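Endoglucanase (Mytilus edulis, PDB 1WC2) hydrolyses internal beta-1,4-glucosidic linkages in soluble carboxymethylcellulose and related beta-glucans, and also shows expansin activity. Local coordinates at residues 153-157 against 158-162. Numbering follows the deposited sequence.
Sequences EVVNC and DSEHN
N156 caps the helix that opens at C157, and its bond to D158 is the main side-chain link in this strand-to-helix junction. The chi1 torsion of N156 (-172°) sets CG anti to the backbone N, which brings the amide alongside the start of the helix, with OD1 facing the N-H of D158. OD1 then lies 2.8 Å from D158 N, in the carbonyl plane; the N-H...O angle of 131° shows a bent bond. The carboxylate of D158 is turned 46° from this amide, and the D158 side chain approaches it most closely through CB, 3.3 Å from N156 OD1, while D158 OD1 accepts from the backbone of N170. S159 OG packs 3.8 Å from N156 CB. One residue before the cap, V155 crosses E160 at about a right angle, V155 CG2 touching E160 CG at 3.8 Å; both side chains also rest on T96 of strand 94-100. E160 N gives a weak bond to N156 O (3.5 Å), whereas H161 N reaches C157 O at 2.8 Å in a nearly straight, regular helical bond. C157 is bonded through SG to C72, a disulfide tying the first turn to strand 72-78 of the double-psi barrel. The cap thus satisfies an N-H that has no preceding helical carbonyl, and a covalent bond fixes the same turn against the barrel.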
ATOM      1  N   GLU A 153       3.968  -8.961  -3.518  1.00  7.86           N
ATOM      2  CA  GLU A 153       3.287 -10.255  -3.575  1.00  8.67           C
ATOM      3  C   GLU A 153       2.190 -10.279  -2.496  1.00  8.09           C
ATOM      4  O   GLU A 153       2.297  -9.588  -1.474  1.00  9.30           O
ATOM      5  CB  GLU A 153       4.292 -11.390  -3.352  1.00 10.03           C
ATOM      6  CG  GLU A 153       4.885 -11.346  -1.960  1.00 11.56           C
ATOM      7  CD  GLU A 153       6.082 -12.258  -1.737  1.00 13.92           C
ATOM      8  OE1 GLU A 153       5.897 -13.496  -1.801  1.00 16.71           O
ATOM      9  OE2 GLU A 153       7.192 -11.742  -1.465  1.00 14.23           O
ATOM     10  N   VAL A 154       1.147 -11.069  -2.718  1.00  7.70           N
ATOM     11  CA  VAL A 154       0.090 -11.284  -1.738  1.00  8.14           C
ATOM     12  C   VAL A 154       0.524 -12.366  -0.742  1.00  8.05           C
ATOM     13  O   VAL A 154       1.055 -13.414  -1.134  1.00  9.04           O
ATOM     14  CB  VAL A 154      -1.230 -11.697  -2.438  1.00  8.63           C
ATOM     15  CG1 VAL A 154      -2.334 -12.007  -1.425  1.00  9.22           C
ATOM     16  CG2 VAL A 154      -1.682 -10.607  -3.408  1.00  8.81           C
ATOM     17  N   VAL A 155       0.309 -12.105   0.548  1.00  8.15           N
ATOM     18  CA  VAL A 155       0.654 -13.031   1.627  1.00  8.86           C
ATOM     19  C   VAL A 155      -0.474 -13.103   2.662  1.00  9.15           C
ATOM     20  O   VAL A 155      -1.367 -12.254   2.693  1.00  9.42           O
ATOM     21  CB  VAL A 155       1.970 -12.615   2.333  1.00  9.22           C
ATOM     22  CG1 VAL A 155       3.156 -12.716   1.382  1.00 10.11           C
ATOM     23  CG2 VAL A 155       1.871 -11.210   2.912  1.00  9.87           C
ATOM     24  N   ASN A 156      -0.431 -14.133   3.506  1.00 10.06           N
ATOM     25  CA  ASN A 156      -1.354 -14.297   4.629  1.00 10.46           C
ATOM     26  C   ASN A 156      -0.989 -13.326   5.746  1.00 10.02           C
ATOM     27  O   ASN A 156       0.133 -13.328   6.235  1.00 11.07           O
ATOM     28  CB  ASN A 156      -1.272 -15.740   5.139  1.00 11.73           C
ATOM     29  CG  ASN A 156      -2.328 -16.059   6.175  1.00 14.33           C
ATOM     30  OD1 ASN A 156      -2.403 -15.423   7.213  1.00 18.86           O
ATOM     31  ND2 ASN A 156      -3.146 -17.055   5.894  1.00 18.42           N
ATOM     32  N   CYS A 157      -1.945 -12.483   6.137  1.00 10.07           N
ATOM     33  CA  CYS A 157      -1.729 -11.479   7.179  1.00 10.21           C
ATOM     34  C   CYS A 157      -1.253 -12.079   8.510  1.00 10.79           C
ATOM     35  O   CYS A 157      -0.406 -11.499   9.187  1.00 11.74           O
ATOM     36  CB  CYS A 157      -3.031 -10.715   7.436  1.00  9.90           C
ATOM     37  SG  CYS A 157      -3.678  -9.761   6.032  1.00  9.71           S
ATOM     38  N   ASP A 158      -1.829 -13.210   8.897  1.00 11.97           N
ATOM     39  CA  ASP A 158      -1.492 -13.808  10.191  1.00 12.73           C
ATOM     40  C   ASP A 158      -0.035 -14.248  10.273  1.00 13.19           C
ATOM     41  O   ASP A 158       0.631 -14.026  11.289  1.00 14.09           O
ATOM     42  CB  ASP A 158      -2.399 -15.001  10.481  1.00 13.04           C
ATOM     43  CG  ASP A 158      -3.829 -14.600  10.751  1.00 14.87           C
ATOM     44  OD1 ASP A 158      -4.061 -13.463  11.218  1.00 16.63           O
ATOM     45  OD2 ASP A 158      -4.781 -15.371  10.512  1.00 16.99           O
ATOM     46  N   SER A 159       0.462 -14.842   9.192  1.00 13.59           N
ATOM     47  CA  SER A 159       1.850 -15.301   9.141  1.00 14.12           C
ATOM     48  C   SER A 159       2.824 -14.150   9.347  1.00 13.84           C
ATOM     49  O   SER A 159       3.815 -14.280  10.065  1.00 14.90           O
ATOM     50  CB  SER A 159       2.143 -16.014   7.817  1.00 14.93           C
ATOM     51  OG  SER A 159       1.257 -17.100   7.637  1.00 16.93           O
ATOM     52  N   GLU A 160       2.534 -13.015   8.712  1.00 12.22           N
ATOM     53  CA  GLU A 160       3.407 -11.853   8.797  1.00 12.10           C
ATOM     54  C   GLU A 160       3.229 -11.080  10.117  1.00 11.80           C
ATOM     55  O   GLU A 160       4.208 -10.549  10.652  1.00 12.20           O
ATOM     56  CB  GLU A 160       3.203 -10.973   7.564  1.00 12.12           C
ATOM     57  CG  GLU A 160       3.512 -11.702   6.260  1.00 14.29           C
ATOM     58  CD  GLU A 160       4.932 -12.257   6.182  1.00 18.23           C
ATOM     59  OE1 GLU A 160       5.853 -11.683   6.799  1.00 20.08           O
ATOM     60  OE2 GLU A 160       5.118 -13.274   5.485  1.00 22.37           O
ATOM     61  N   HIS A 161       1.996 -11.018  10.633  1.00 11.60           N
ATOM     62  CA  HIS A 161       1.725 -10.437  11.959  1.00 11.91           C
ATOM     63  C   HIS A 161       2.596 -11.099  13.039  1.00 12.63           C
ATOM     64  O   HIS A 161       3.100 -10.428  13.939  1.00 12.97           O
ATOM     65  CB  HIS A 161       0.229 -10.561  12.319  1.00 11.86           C
ATOM     66  CG  HIS A 161      -0.114 -10.088  13.701  1.00 11.74           C
ATOM     67  ND1 HIS A 161      -0.207  -8.752  14.032  1.00 11.33           N
ATOM     68  CD2 HIS A 161      -0.360 -10.776  14.843  1.00 13.16           C
ATOM     69  CE1 HIS A 161      -0.493  -8.638  15.317  1.00 12.45           C
ATOM     70  NE2 HIS A 161      -0.594  -9.851  15.828  1.00 13.89           N
ATOM     71  N   ASN A 162       2.806 -12.406  12.912  1.00 13.67           N
ATOM     72  CA  ASN A 162       3.663 -13.134  13.855  1.00 14.64           C
ATOM     73  C   ASN A 162       5.099 -12.611  13.923  1.00 14.62           C
ATOM     74  O   ASN A 162       5.697 -12.608  15.006  1.00 15.88           O
ATOM     75  CB  ASN A 162       3.725 -14.625  13.512  1.00 15.74           C
ATOM     76  CG  ASN A 162       2.400 -15.333  13.690  1.00 17.97           C
ATOM     77  OD1 ASN A 162       1.585 -14.961  14.532  1.00 20.94           O
ATOM     78  ND2 ASN A 162       2.186 -16.378  12.898  1.00 20.78           N
TER